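Local atomic coordinates of cell division control protein Cdc48 (Mycobacterium smegmatis, PDB entry 5E7P), a protein that binds adenine nucleotides at two AAA-type ATPase sites, both holding ADP, and probably hydrolyses ATP. Residues F228-V233 and L401-R406; P236-L241 and A277-A282; V266-S269 and G275-T278; L389-A394 and V477-V482. All coordinates share one frame; numbering follows the deposited sequence.

How the contacts relate
Contacts 1, 2 and 3 gather round the ADP of the first AAA module, contact 1 at the adenine, contacts 2 and 3 together at the phosphates. Contacts 2 and 3 share A277 and T278 on helix 276-283, and their centres lie 7 Å apart; M279 CE of contact 2 meets V268 CG1 of contact 3 at 3.7 Å. Contact 1 joins this group through V231, whose CG1 lies 3.5 Å from M279 CG. Contact 4 stands farther off, with the L391 side chain about 10 Å from the ADP, yet it is tied in by L389, whose N lies 2.7 Å from S269 O, a probable hydrogen bond.

Contact 1 of 4, residues F228-V233 and L401-R406; sequences FDDVKV and LEMLLR. With ADP (adenosine-5'-diphosphate), chain C.
D230 and R406 reach for each other from opposite directions, while M403 crosses D230 at a slant and carries its sulfur to the adenine of ADP. The R406 chain runs extended from CG to NE and delivers its guanidinium edge to the carboxylate. The principal link of the salt bridge joins R406 NH2 to D230 OD1 at 3.0 Å, fairly straight at 160°. The oxygen lies in the guanidinium plane, yet the donor sits above the carboxylate plane, the two flat groups being turned 41° apart. NH1 adds two weak bonds, one to each carboxylate oxygen, so the pairing is lopsided rather than evenly forked.

M403 occupies the next layer. Its CG packs 3.6 Å above one face of the R406 guanidinium, toward the rim. With CG anti to the backbone N (chi1 -177°) and chi2 extended as well, the chain points across to helix 228-232 and carries SD to the base, 3.0 Å from ADP N6. The bend at chi3 then turns CE to the backbone of D230, 3.6 Å from D230 O. L404 approaches the adenine at another place, its CD2 lying 3.4 Å from ADP C2, and it is backed by L430 and A431 of helix 427-448.

The two segments thus meet at the surface on the adenine side of the pocket. The chemistry implies a division of labour: an ion pair, probably weakened by solvent, links helix 228-232 to the turn that follows helix 394-404, while thioether and leucine carbons give the base a mainly apolar border.

Contact 2 of 4, residues P236-L241 and A277-A282; sequences PQAVKL and ATMVRA. With ADP (adenosine-5'-diphosphate), chain C.
A238 and L241 receive M279 in a buried, wholly apolar contact between two helices, 237-249 and 276-283, on the flank of helix 276-283 that faces helix 237-249. The short segments run in broadly the same direction, 43° between their axes and 10.3 Å at closest approach, and no hydrogen bond passes between them. One side chain spans most of that gap. M279 leaves its helix with CG anti to the backbone N (chi1 175°), which carries the thioether straight out toward helix 237-249. Its middle then settles on the methyl of A238, where CB lies 3.7 Å from M279 SD, an ordinary packing distance. Beyond the sulfur the chain bends at chi3, and the terminal CE turns to L241, meeting its CD2 branch at 3.9 Å. V231 of helix 228-232 and L389 lie against M279 as well.

Helix 276-283 is the one that follows the P-loop in the RecA-like AAA core, and its N-terminal end faces the ADP phosphates. A277 N donates to ADP O2B (2.9 Å, 161°). One residue on, T278 grips ADP O2A twice, through its backbone N at 2.9 Å and through OG1 at 3.2 Å, while its CG2 lies beside the adenine, 3.8 Å from ADP N7. Away from the phosphates, V280 presses on I364 and T366 of strand 361-366, and R281 forms a salt bridge with E291. Q237, mainly bordering the contact, sends its NE2 to the carbonyl oxygen of S577, a residue of the second AAA module.

Contact 3 of 4, residues V266-S269 and G275-T278; sequences VLVS and GKAT. With ADP (adenosine-5'-diphosphate), chain C.
K276 lays the aliphatic part of its side chain over the end of strand 265-269, with CD 3.3 Å from the carbonyl carbon of S269. V268 meets the base of the same chain: its CG1 lies 4.1 Å from K276 CB, the two side chains sliding past each other in opposite directions. From this footing on V268 and the S269 peptide the lysine curls back. Successive bends at chi3 (-62°) and chi4 (-65°) fold the ammonium round to ADP, where NZ bonds to O3B at 2.8 Å. A second bond, to G270 O, holds the buried charge on the loop side, so that NZ is fixed between peptide and phosphate.

The backbone completes the cradle. G275, at the N-cap position, gives its N to O3B at 2.8 Å, with a weaker bond to the bridging O3A, and K276 N also donates to O3B. One β-phosphate oxygen thus collects three N-H donors, which would probably offset part of its negative charge. Strand, glycine-rich loop, then helix: this is a P-loop (Walker A) of the RecA-like fold in form, though A277 stands where the motif usually has serine or threonine.

Contact 4 of 4, residues L389-A394 and V477-V482; sequences LSLPDA and VSVGSV
Apolar packing carries the contact between L391 and V479. The CD1 branch of L391 does most of the touching: it meets V479 CG1 at 3.6 Å, the two side chains crossing at a slant, and also rests on the neighbouring backbone, 3.6 Å from V479 O and 3.7 Å from G480 CA. L391 CG lies anti to its carbonyl carbon (chi1 -68°), and an extended chi2 sends CD1 to this spot. V426 also packs on L391.

Hydrogen bonds brace the turn, none crossing between the loops. S478 to S481 form a type II turn, with G480 at its third position (phi 111°). S478 O accepts from S481 N at 3.1 Å and from S481 OG at 3.0 Å, though S478 is poorly ordered and the detail less certain. D393 OD1 caps helix 394-404 through the N-H of A396.

Charge enters beyond the pair: D393 OD2 forms a salt bridge with R544. Between the two loops, then, L391 packing on a methyl and on the turn's backbone joins the loop after strand 385-388 to the loop before helix 491-506, while directional ties of residues 389-394 come from R544 and L545.

Contact 1 of 4, residues F228-V233 and L401-R406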
loop_
_atom_site.group_PDB
_atom_site.type_symbol
_atom_site.label_atom_id
_atom_site.label_comp_id
_atom_site.label_asym_id
_atom_site.label_seq_id
_atom_site.Cartn_x
_atom_site.Cartn_y
_atom_site.Cartn_z
ATOM N N PHE A 228 -20.574 8.516 10.924
ATOM C CA PHE A 228 -20.203 9.422 9.844
ATOM C C PHE A 228 -19.303 10.550 10.349
ATOM O O PHE A 228 -18.389 10.988 9.648
ATOM C CB PHE A 228 -21.460 9.990 9.174
ATOM C CG PHE A 228 -21.184 11.093 8.189
ATOM C CD1 PHE A 228 -20.305 10.898 7.136
ATOM C CD2 PHE A 228 -21.819 12.318 8.309
ATOM C CE1 PHE A 228 -20.055 11.909 6.227
ATOM C CE2 PHE A 228 -21.575 13.333 7.402
ATOM C CZ PHE A 228 -20.690 13.128 6.359
ATOM N N ASP A 229 -19.567 11.015 11.567
ATOM C CA ASP A 229 -18.750 12.057 12.180
ATOM C C ASP A 229 -17.325 11.559 12.419
ATOM O O ASP A 229 -16.359 12.291 12.206
ATOM C CB ASP A 229 -19.373 12.540 13.496
ATOM C CG ASP A 229 -20.625 13.383 13.284
ATOM O OD1 ASP A 229 -20.762 14.000 12.204
ATOM O OD2 ASP A 229 -21.471 13.435 14.204
ATOM N N ASP A 230 -17.205 10.311 12.860
ATOM C CA ASP A 230 -15.905 9.697 13.111
ATOM C C ASP A 230 -15.085 9.577 11.832
ATOM O O ASP A 230 -13.868 9.743 11.841
ATOM C CB ASP A 230 -16.080 8.308 13.729
ATOM C CG ASP A 230 -16.416 8.362 15.205
ATOM O OD1 ASP A 230 -15.837 9.214 15.913
ATOM O OD2 ASP A 230 -17.255 7.551 15.656
ATOM N N VAL A 231 -15.762 9.291 10.730
ATOM C CA VAL A 231 -15.093 9.054 9.461
ATOM C C VAL A 231 -14.518 10.327 8.845
ATOM O O VAL A 231 -13.400 10.324 8.329
ATOM C CB VAL A 231 -16.046 8.362 8.467
ATOM C CG1 VAL A 231 -15.588 8.568 7.038
ATOM C CG2 VAL A 231 -16.159 6.883 8.799
ATOM N N LYS A 232 -15.273 11.419 8.917
ATOM C CA LYS A 232 -14.913 12.632 8.188
ATOM C C LYS A 232 -13.820 13.475 8.848
ATOM O O LYS A 232 -13.369 14.464 8.270
ATOM C CB LYS A 232 -16.157 13.478 7.888
ATOM C CG LYS A 232 -16.794 14.156 9.091
ATOM C CD LYS A 232 -18.231 14.562 8.770
ATOM C CE LYS A 232 -18.763 15.614 9.733
ATOM N NZ LYS A 232 -18.311 16.991 9.368
ATOM N N VAL A 233 -13.381 13.084 10.041
ATOM C CA VAL A 233 -12.307 13.817 10.710
ATOM C C VAL A 233 -10.931 13.507 10.118
ATOM O O VAL A 233 -10.022 14.334 10.188
ATOM C CB VAL A 233 -12.298 13.602 12.245
ATOM C CG1 VAL A 233 -13.639 14.001 12.845
ATOM C CG2 VAL A 233 -11.958 12.172 12.592
ATOM N N LEU A 401 -6.016 6.489 16.796
ATOM C CA LEU A 401 -5.614 5.710 17.963
ATOM C C LEU A 401 -6.547 5.953 19.143
ATOM O O LEU A 401 -6.987 5.010 19.798
ATOM C CB LEU A 401 -4.165 6.016 18.352
ATOM C CG LEU A 401 -3.099 5.453 17.412
ATOM C CD1 LEU A 401 -1.727 6.037 17.728
ATOM C CD2 LEU A 401 -3.067 3.934 17.494
ATOM N N GLU A 402 -6.850 7.221 19.403
ATOM C CA GLU A 402 -7.790 7.579 20.460
ATOM C C GLU A 402 -9.163 6.959 20.209
ATOM O O GLU A 402 -9.812 6.473 21.134
ATOM C CB GLU A 402 -7.895 9.101 20.595
ATOM C CG GLU A 402 -6.692 9.726 21.283
ATOM C CD GLU A 402 -6.601 11.223 21.080
ATOM O OE1 GLU A 402 -7.569 11.816 20.555
ATOM O OE2 GLU A 402 -5.556 11.805 21.443
ATOM N N MET A 403 -9.588 6.967 18.952
ATOM C CA MET A 403 -10.839 6.330 18.558
ATOM C C MET A 403 -10.799 4.816 18.793
ATOM O O MET A 403 -11.764 4.225 19.287
ATOM C CB MET A 403 -11.127 6.624 17.087
ATOM C CG MET A 403 -12.448 6.072 16.591
ATOM S SD MET A 403 -12.741 6.459 14.855
ATOM C CE MET A 403 -12.496 8.234 14.842
ATOM N N LEU A 404 -9.675 4.197 18.438
ATOM C CA LEU A 404 -9.497 2.756 18.600
ATOM C C LEU A 404 -9.413 2.341 20.068
ATOM O O LEU A 404 -9.585 1.169 20.401
ATOM C CB LEU A 404 -8.241 2.283 17.859
ATOM C CG LEU A 404 -8.304 2.270 16.331
ATOM C CD1 LEU A 404 -6.911 2.194 15.730
ATOM C CD2 LEU A 404 -9.156 1.109 15.852
ATOM N N LEU A 405 -9.148 3.303 20.943
ATOM C CA LEU A 405 -8.918 2.997 22.351
ATOM C C LEU A 405 -10.066 3.412 23.269
ATOM O O LEU A 405 -9.921 3.406 24.490
ATOM C CB LEU A 405 -7.598 3.617 22.815
ATOM C CG LEU A 405 -6.370 2.929 22.216
ATOM C CD1 LEU A 405 -5.148 3.829 22.267
ATOM C CD2 LEU A 405 -6.106 1.618 22.943
ATOM N N ARG A 406 -11.205 3.765 22.681
ATOM C CA ARG A 406 -12.391 4.092 23.464
ATOM C C ARG A 406 -12.876 2.857 24.210
ATOM O O ARG A 406 -13.030 1.787 23.621
ATOM C CB ARG A 406 -13.508 4.624 22.566
ATOM C CG ARG A 406 -13.232 5.982 21.955
ATOM C CD ARG A 406 -14.329 6.360 20.978
ATOM N NE ARG A 406 -14.024 7.589 20.254
ATOM C CZ ARG A 406 -14.574 7.924 19.092
ATOM N NH1 ARG A 406 -15.455 7.116 18.515
ATOM N NH2 ARG A 406 -14.237 9.062 18.501
HETATM P PB ADP C . -10.341 -0.416 3.057
HETATM O O1B ADP C . -9.365 -1.466 2.597
HETATM O O2B ADP C . -11.774 -0.712 2.706
HETATM O O3B ADP C . -9.923 1.002 2.771
HETATM P PA ADP C . -11.584 -0.828 5.560
HETATM O O1A ADP C . -11.962 -2.279 5.407
HETATM O O2A ADP C . -12.614 0.236 5.279
HETATM O O3A ADP C . -10.271 -0.585 4.656
HETATM O "O5'" ADP C . -11.001 -0.648 7.039
HETATM C "C5'" ADP C . -9.709 -1.170 7.323
HETATM C "C4'" ADP C . -9.829 -1.953 8.620
HETATM O "O4'" ADP C . -9.755 -1.046 9.717
HETATM C "C3'" ADP C . -11.171 -2.664 8.692
HETATM O "O3'" ADP C . -10.972 -4.053 8.981
HETATM C "C2'" ADP C . -11.929 -2.002 9.824
HETATM O "O2'" ADP C . -12.491 -2.997 10.684
HETATM C "C1'" ADP C . -10.892 -1.180 10.569
HETATM N N9 ADP C . -11.395 0.176 10.890
HETATM C C8 ADP C . -11.546 1.193 10.020
HETATM N N7 ADP C . -12.017 2.301 10.649
HETATM C C5 ADP C . -12.164 1.995 11.953
HETATM C C6 ADP C . -12.618 2.695 13.178
HETATM N N6 ADP C . -13.020 3.987 13.136
HETATM N N1 ADP C . -12.622 2.004 14.341
HETATM C C2 ADP C . -12.229 0.719 14.403
HETATM N N3 ADP C . -11.803 0.026 13.332
HETATM C C4 ADP C . -11.751 0.594 12.103
#

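Contact 2 of 4, residues P236-L241 and A277-A282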
loop_
_atom_site.group_PDB
_atom_site.type_symbol
_atom_site.label_atom_id
_atom_site.label_comp_id
_atom_site.label_asym_id
_atom_site.label_seq_id
_atom_site.Cartn_x
_atom_site.Cartn_y
_atom_site.Cartn_z
ATOM N N PRO A 236 -11.931 13.681 4.738
ATOM C CA PRO A 236 -12.759 14.821 4.325
ATOM C C PRO A 236 -13.554 14.515 3.058
ATOM O O PRO A 236 -14.528 15.201 2.754
ATOM C CB PRO A 236 -11.728 15.925 4.042
ATOM C CG PRO A 236 -10.474 15.477 4.721
ATOM C CD PRO A 236 -10.494 13.987 4.652
ATOM N N GLN A 237 -13.131 13.490 2.327
ATOM C CA GLN A 237 -13.806 13.091 1.100
ATOM C C GLN A 237 -15.187 12.501 1.383
ATOM O O GLN A 237 -16.028 12.416 0.490
ATOM C CB GLN A 237 -12.953 12.087 0.318
ATOM C CG GLN A 237 -11.705 12.678 -0.332
ATOM C CD GLN A 237 -10.514 12.764 0.614
ATOM O OE1 GLN A 237 -10.602 12.399 1.787
ATOM N NE2 GLN A 237 -9.390 13.247 0.098
ATOM N N ALA A 238 -15.411 12.095 2.630
ATOM C CA ALA A 238 -16.699 11.542 3.037
ATOM C C ALA A 238 -17.803 12.596 2.963
ATOM O O ALA A 238 -18.967 12.273 2.718
ATOM C CB ALA A 238 -16.607 10.962 4.438
ATOM N N VAL A 239 -17.431 13.854 3.173
ATOM C CA VAL A 239 -18.371 14.966 3.074
ATOM C C VAL A 239 -18.892 15.096 1.643
ATOM O O VAL A 239 -20.076 15.354 1.419
ATOM C CB VAL A 239 -17.715 16.295 3.524
ATOM C CG1 VAL A 239 -18.584 17.485 3.159
ATOM C CG2 VAL A 239 -17.431 16.268 5.024
ATOM N N LYS A 240 -18.003 14.902 0.677
ATOM C CA LYS A 240 -18.365 15.032 -0.727
ATOM C C LYS A 240 -19.209 13.846 -1.191
ATOM O O LYS A 240 -20.140 14.003 -1.984
ATOM C CB LYS A 240 -17.110 15.182 -1.590
ATOM C CG LYS A 240 -17.396 15.461 -3.057
ATOM C CD LYS A 240 -16.146 15.886 -3.807
ATOM C CE LYS A 240 -15.791 17.339 -3.542
ATOM N NZ LYS A 240 -15.479 18.053 -4.817
ATOM N N LEU A 241 -18.880 12.663 -0.683
ATOM C CA LEU A 241 -19.641 11.458 -0.988
ATOM C C LEU A 241 -21.061 11.576 -0.447
ATOM O O LEU A 241 -22.027 11.196 -1.113
ATOM C CB LEU A 241 -18.954 10.227 -0.396
ATOM C CG LEU A 241 -19.666 8.882 -0.572
ATOM C CD1 LEU A 241 -19.915 8.588 -2.042
ATOM C CD2 LEU A 241 -18.867 7.762 0.081
ATOM N N ALA A 277 -14.094 1.095 2.815
ATOM C CA ALA A 277 -15.369 0.409 3.002
ATOM C C ALA A 277 -16.100 0.928 4.235
ATOM O O ALA A 277 -17.320 1.089 4.224
ATOM C CB ALA A 277 -15.159 -1.099 3.095
ATOM N N THR A 278 -15.346 1.196 5.296
ATOM C CA THR A 278 -15.915 1.740 6.523
ATOM C C THR A 278 -16.540 3.115 6.281
ATOM O O THR A 278 -17.600 3.433 6.823
ATOM C CB THR A 278 -14.850 1.832 7.634
ATOM O OG1 THR A 278 -14.381 0.515 7.955
ATOM C CG2 THR A 278 -15.426 2.477 8.886
ATOM N N MET A 279 -15.883 3.924 5.453
ATOM C CA MET A 279 -16.411 5.237 5.102
ATOM C C MET A 279 -17.752 5.121 4.382
ATOM O O MET A 279 -18.682 5.877 4.662
ATOM C CB MET A 279 -15.422 6.009 4.224
ATOM C CG MET A 279 -15.973 7.344 3.734
ATOM S SD MET A 279 -14.913 8.218 2.568
ATOM C CE MET A 279 -15.174 7.263 1.079
ATOM N N VAL A 280 -17.842 4.172 3.456
ATOM C CA VAL A 280 -19.055 3.981 2.665
ATOM C C VAL A 280 -20.232 3.553 3.539
ATOM O O VAL A 280 -21.341 4.071 3.398
ATOM C CB VAL A 280 -18.840 2.959 1.527
ATOM C CG1 VAL A 280 -20.127 2.758 0.740
ATOM C CG2 VAL A 280 -17.719 3.417 0.605
ATOM N N ARG A 281 -19.983 2.618 4.449
ATOM C CA ARG A 281 -21.020 2.164 5.369
ATOM C C ARG A 281 -21.480 3.296 6.285
ATOM O O ARG A 281 -22.671 3.430 6.578
ATOM C CB ARG A 281 -20.524 0.975 6.193
ATOM C CG ARG A 281 -20.019 -0.181 5.345
ATOM C CD ARG A 281 -19.764 -1.430 6.175
ATOM N NE ARG A 281 -19.219 -2.506 5.353
ATOM C CZ ARG A 281 -17.924 -2.792 5.251
ATOM N NH1 ARG A 281 -17.031 -2.090 5.937
ATOM N NH2 ARG A 281 -17.524 -3.790 4.473
ATOM N N ALA A 282 -20.529 4.113 6.730
ATOM C CA ALA A 282 -20.835 5.240 7.604
ATOM C C ALA A 282 -21.670 6.300 6.890
ATOM O O ALA A 282 -22.634 6.827 7.450
ATOM C CB ALA A 282 -19.556 5.851 8.147
HETATM P PB ADP C . -10.341 -0.416 3.057
HETATM O O1B ADP C . -9.365 -1.466 2.597
HETATM O O2B ADP C . -11.774 -0.712 2.706
HETATM O O3B ADP C . -9.923 1.002 2.771
HETATM P PA ADP C . -11.584 -0.828 5.560
HETATM O O1A ADP C . -11.962 -2.279 5.407
HETATM O O2A ADP C . -12.614 0.236 5.279
HETATM O O3A ADP C . -10.271 -0.585 4.656
HETATM O "O5'" ADP C . -11.001 -0.648 7.039
HETATM C "C5'" ADP C . -9.709 -1.170 7.323
HETATM C "C4'" ADP C . -9.829 -1.953 8.620
HETATM O "O4'" ADP C . -9.755 -1.046 9.717
HETATM C "C3'" ADP C . -11.171 -2.664 8.692
HETATM O "O3'" ADP C . -10.972 -4.053 8.981
HETATM C "C2'" ADP C . -11.929 -2.002 9.824
HETATM O "O2'" ADP C . -12.491 -2.997 10.684
HETATM C "C1'" ADP C . -10.892 -1.180 10.569
HETATM N N9 ADP C . -11.395 0.176 10.890
HETATM C C8 ADP C . -11.546 1.193 10.020
HETATM N N7 ADP C . -12.017 2.301 10.649
HETATM C C5 ADP C . -12.164 1.995 11.953
HETATM C C6 ADP C . -12.618 2.695 13.178
HETATM N N6 ADP C . -13.020 3.987 13.136
HETATM N N1 ADP C . -12.622 2.004 14.341
HETATM C C2 ADP C . -12.229 0.719 14.403
HETATM N N3 ADP C . -11.803 0.026 13.332
HETATM C C4 ADP C . -11.751 0.594 12.103
#

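Contact 3 of 4, residues V266-S269 and G275-T278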
loop_
_atom_site.group_PDB
_atom_site.type_symbol
_atom_site.label_atom_id
_atom_site.label_comp_id
_atom_site.label_asym_id
_atom_site.label_seq_id
_atom_site.Cartn_x
_atom_site.Cartn_y
_atom_site.Cartn_z
ATOM N N VAL A 266 -20.242 5.609 -7.958
ATOM C CA VAL A 266 -18.998 6.117 -7.390
ATOM C C VAL A 266 -17.965 5.021 -7.158
ATOM O O VAL A 266 -18.269 3.992 -6.555
ATOM C CB VAL A 266 -19.248 6.843 -6.046
ATOM C CG1 VAL A 266 -17.958 7.467 -5.528
ATOM C CG2 VAL A 266 -20.331 7.897 -6.197
ATOM N N LEU A 267 -16.745 5.249 -7.635
ATOM C CA LEU A 267 -15.621 4.369 -7.324
ATOM C C LEU A 267 -14.688 5.027 -6.309
ATOM O O LEU A 267 -14.046 6.036 -6.598
ATOM C CB LEU A 267 -14.841 4.001 -8.588
ATOM C CG LEU A 267 -13.651 3.058 -8.366
ATOM C CD1 LEU A 267 -14.100 1.728 -7.757
ATOM C CD2 LEU A 267 -12.873 2.830 -9.654
ATOM N N VAL A 268 -14.625 4.453 -5.114
ATOM C CA VAL A 268 -13.777 4.982 -4.058
ATOM C C VAL A 268 -12.456 4.222 -4.007
ATOM O O VAL A 268 -12.442 2.990 -3.940
ATOM C CB VAL A 268 -14.466 4.881 -2.688
ATOM C CG1 VAL A 268 -13.531 5.366 -1.589
ATOM C CG2 VAL A 268 -15.766 5.670 -2.685
ATOM N N SER A 269 -11.349 4.959 -4.045
ATOM C CA SER A 269 -10.023 4.353 -4.005
ATOM C C SER A 269 -9.121 4.966 -2.935
ATOM O O SER A 269 -9.519 5.883 -2.221
ATOM C CB SER A 269 -9.353 4.423 -5.377
ATOM O OG SER A 269 -9.302 5.753 -5.859
ATOM N N GLY A 275 -9.518 2.637 5.065
ATOM C CA GLY A 275 -10.860 2.809 5.592
ATOM C C GLY A 275 -11.893 3.179 4.545
ATOM O O GLY A 275 -12.836 3.915 4.834
ATOM N N LYS A 276 -11.729 2.664 3.330
ATOM C CA LYS A 276 -12.652 2.973 2.241
ATOM C C LYS A 276 -14.044 2.371 2.453
ATOM O O LYS A 276 -15.056 3.052 2.287
ATOM C CB LYS A 276 -12.076 2.512 0.903
ATOM C CG LYS A 276 -10.769 3.180 0.529
ATOM C CD LYS A 276 -10.272 2.671 -0.816
ATOM C CE LYS A 276 -9.990 1.184 -0.779
ATOM N NZ LYS A 276 -8.874 0.855 0.151
ATOM N N ALA A 277 -14.094 1.095 2.815
ATOM C CA ALA A 277 -15.369 0.409 3.002
ATOM C C ALA A 277 -16.100 0.928 4.235
ATOM O O ALA A 277 -17.320 1.089 4.224
ATOM C CB ALA A 277 -15.159 -1.099 3.095
ATOM N N THR A 278 -15.346 1.196 5.296
ATOM C CA THR A 278 -15.915 1.740 6.523
ATOM C C THR A 278 -16.540 3.115 6.281
ATOM O O THR A 278 -17.600 3.433 6.823
ATOM C CB THR A 278 -14.850 1.832 7.634
ATOM O OG1 THR A 278 -14.381 0.515 7.955
ATOM C CG2 THR A 278 -15.426 2.477 8.886
HETATM P PB ADP C . -10.341 -0.416 3.057
HETATM O O1B ADP C . -9.365 -1.466 2.597
HETATM O O2B ADP C . -11.774 -0.712 2.706
HETATM O O3B ADP C . -9.923 1.002 2.771
HETATM P PA ADP C . -11.584 -0.828 5.560
HETATM O O1A ADP C . -11.962 -2.279 5.407
HETATM O O2A ADP C . -12.614 0.236 5.279
HETATM O O3A ADP C . -10.271 -0.585 4.656
HETATM O "O5'" ADP C . -11.001 -0.648 7.039
HETATM C "C5'" ADP C . -9.709 -1.170 7.323
HETATM C "C4'" ADP C . -9.829 -1.953 8.620
HETATM O "O4'" ADP C . -9.755 -1.046 9.717
HETATM C "C3'" ADP C . -11.171 -2.664 8.692
HETATM O "O3'" ADP C . -10.972 -4.053 8.981
HETATM C "C2'" ADP C . -11.929 -2.002 9.824
HETATM O "O2'" ADP C . -12.491 -2.997 10.684
HETATM C "C1'" ADP C . -10.892 -1.180 10.569
HETATM N N9 ADP C . -11.395 0.176 10.890
HETATM C C8 ADP C . -11.546 1.193 10.020
HETATM N N7 ADP C . -12.017 2.301 10.649
HETATM C C5 ADP C . -12.164 1.995 11.953
HETATM C C6 ADP C . -12.618 2.695 13.178
HETATM N N6 ADP C . -13.020 3.987 13.136
HETATM N N1 ADP C . -12.622 2.004 14.341
HETATM C C2 ADP C . -12.229 0.719 14.403
HETATM N N3 ADP C . -11.803 0.026 13.332
HETATM C C4 ADP C . -11.751 0.594 12.103
#

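Contact 4 of 4, residues L389-A394 and V477-V482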
loop_
_atom_site.group_PDB
_atom_site.type_symbol
_atom_site.label_atom_id
_atom_site.label_comp_id
_atom_site.label_asym_id
_atom_site.label_seq_id
_atom_site.Cartn_x
_atom_site.Cartn_y
_atom_site.Cartn_z
ATOM N N LEU A 389 -9.027 8.442 -1.429
ATOM C CA LEU A 389 -8.716 8.670 -0.021
ATOM C C LEU A 389 -7.211 8.784 0.204
ATOM O O LEU A 389 -6.412 8.375 -0.641
ATOM C CB LEU A 389 -9.304 7.557 0.853
ATOM C CG LEU A 389 -10.687 7.827 1.455
ATOM C CD1 LEU A 389 -11.658 8.317 0.398
ATOM C CD2 LEU A 389 -11.232 6.586 2.145
ATOM N N SER A 390 -6.832 9.338 1.350
ATOM C CA SER A 390 -5.430 9.598 1.649
ATOM C C SER A 390 -4.968 8.927 2.942
ATOM O O SER A 390 -5.772 8.658 3.832
ATOM C CB SER A 390 -5.196 11.104 1.738
ATOM O OG SER A 390 -3.899 11.383 2.227
ATOM N N LEU A 391 -3.667 8.655 3.032
ATOM C CA LEU A 391 -3.050 8.173 4.264
ATOM C C LEU A 391 -3.208 9.217 5.358
ATOM O O LEU A 391 -3.163 10.417 5.086
ATOM C CB LEU A 391 -1.553 7.903 4.067
ATOM C CG LEU A 391 -1.056 6.764 3.173
ATOM C CD1 LEU A 391 0.439 6.913 2.940
ATOM C CD2 LEU A 391 -1.362 5.411 3.783
ATOM N N PRO A 392 -3.389 8.762 6.606
ATOM C CA PRO A 392 -3.460 9.685 7.741
ATOM C C PRO A 392 -2.088 10.268 8.072
ATOM O O PRO A 392 -1.112 9.519 8.152
ATOM C CB PRO A 392 -3.934 8.784 8.886
ATOM C CG PRO A 392 -3.475 7.414 8.506
ATOM C CD PRO A 392 -3.588 7.359 7.012
ATOM N N ASP A 393 -2.008 11.583 8.260
ATOM C CA ASP A 393 -0.780 12.176 8.781
ATOM C C ASP A 393 -0.676 11.903 10.279
ATOM O O ASP A 393 -1.562 11.267 10.854
ATOM C CB ASP A 393 -0.688 13.677 8.474
ATOM C CG ASP A 393 -1.851 14.478 9.042
ATOM O OD1 ASP A 393 -2.591 13.976 9.916
ATOM O OD2 ASP A 393 -2.016 15.640 8.610
ATOM N N ALA A 394 0.396 12.381 10.904
ATOM C CA ALA A 394 0.627 12.137 12.326
ATOM C C ALA A 394 -0.563 12.565 13.192
ATOM O O ALA A 394 -0.945 11.861 14.126
ATOM C CB ALA A 394 1.903 12.831 12.785
ATOM N N VAL A 477 5.784 1.042 -4.784
ATOM C CA VAL A 477 4.621 1.465 -5.575
ATOM C C VAL A 477 3.334 1.508 -4.729
ATOM O O VAL A 477 2.260 1.875 -5.209
ATOM C CB VAL A 477 4.451 0.626 -6.870
ATOM C CG1 VAL A 477 3.509 1.314 -7.840
ATOM C CG2 VAL A 477 5.799 0.420 -7.541
ATOM N N SER A 478 3.458 1.140 -3.458
ATOM C CA SER A 478 2.391 1.341 -2.490
ATOM C C SER A 478 2.669 2.625 -1.719
ATOM O O SER A 478 3.738 2.783 -1.128
ATOM C CB SER A 478 2.300 0.158 -1.526
ATOM O OG SER A 478 1.922 -1.027 -2.204
ATOM N N VAL A 479 1.710 3.544 -1.742
ATOM C CA VAL A 479 1.844 4.815 -1.042
ATOM C C VAL A 479 2.062 4.573 0.446
ATOM O O VAL A 479 1.234 3.950 1.107
ATOM C CB VAL A 479 0.591 5.687 -1.235
ATOM C CG1 VAL A 479 0.819 7.076 -0.671
ATOM C CG2 VAL A 479 0.231 5.767 -2.705
ATOM N N GLY A 480 3.187 5.052 0.967
ATOM C CA GLY A 480 3.503 4.881 2.373
ATOM C C GLY A 480 4.658 3.930 2.632
ATOM O O GLY A 480 5.167 3.857 3.750
ATOM N N SER A 481 5.074 3.199 1.602
ATOM C CA SER A 481 6.167 2.243 1.742
ATOM C C SER A 481 7.505 2.962 1.866
ATOM O O SER A 481 8.438 2.450 2.480
ATOM C CB SER A 481 6.199 1.268 0.561
ATOM O OG SER A 481 6.568 1.921 -0.639
ATOM N N VAL A 482 7.587 4.152 1.284
ATOM C CA VAL A 482 8.804 4.952 1.345
ATOM C C VAL A 482 8.555 6.264 2.075
ATOM O O VAL A 482 7.599 6.972 1.775
ATOM C CB VAL A 482 9.329 5.272 -0.064
ATOM C CG1 VAL A 482 10.603 6.099 0.025
ATOM C CG2 VAL A 482 9.574 3.991 -0.839
#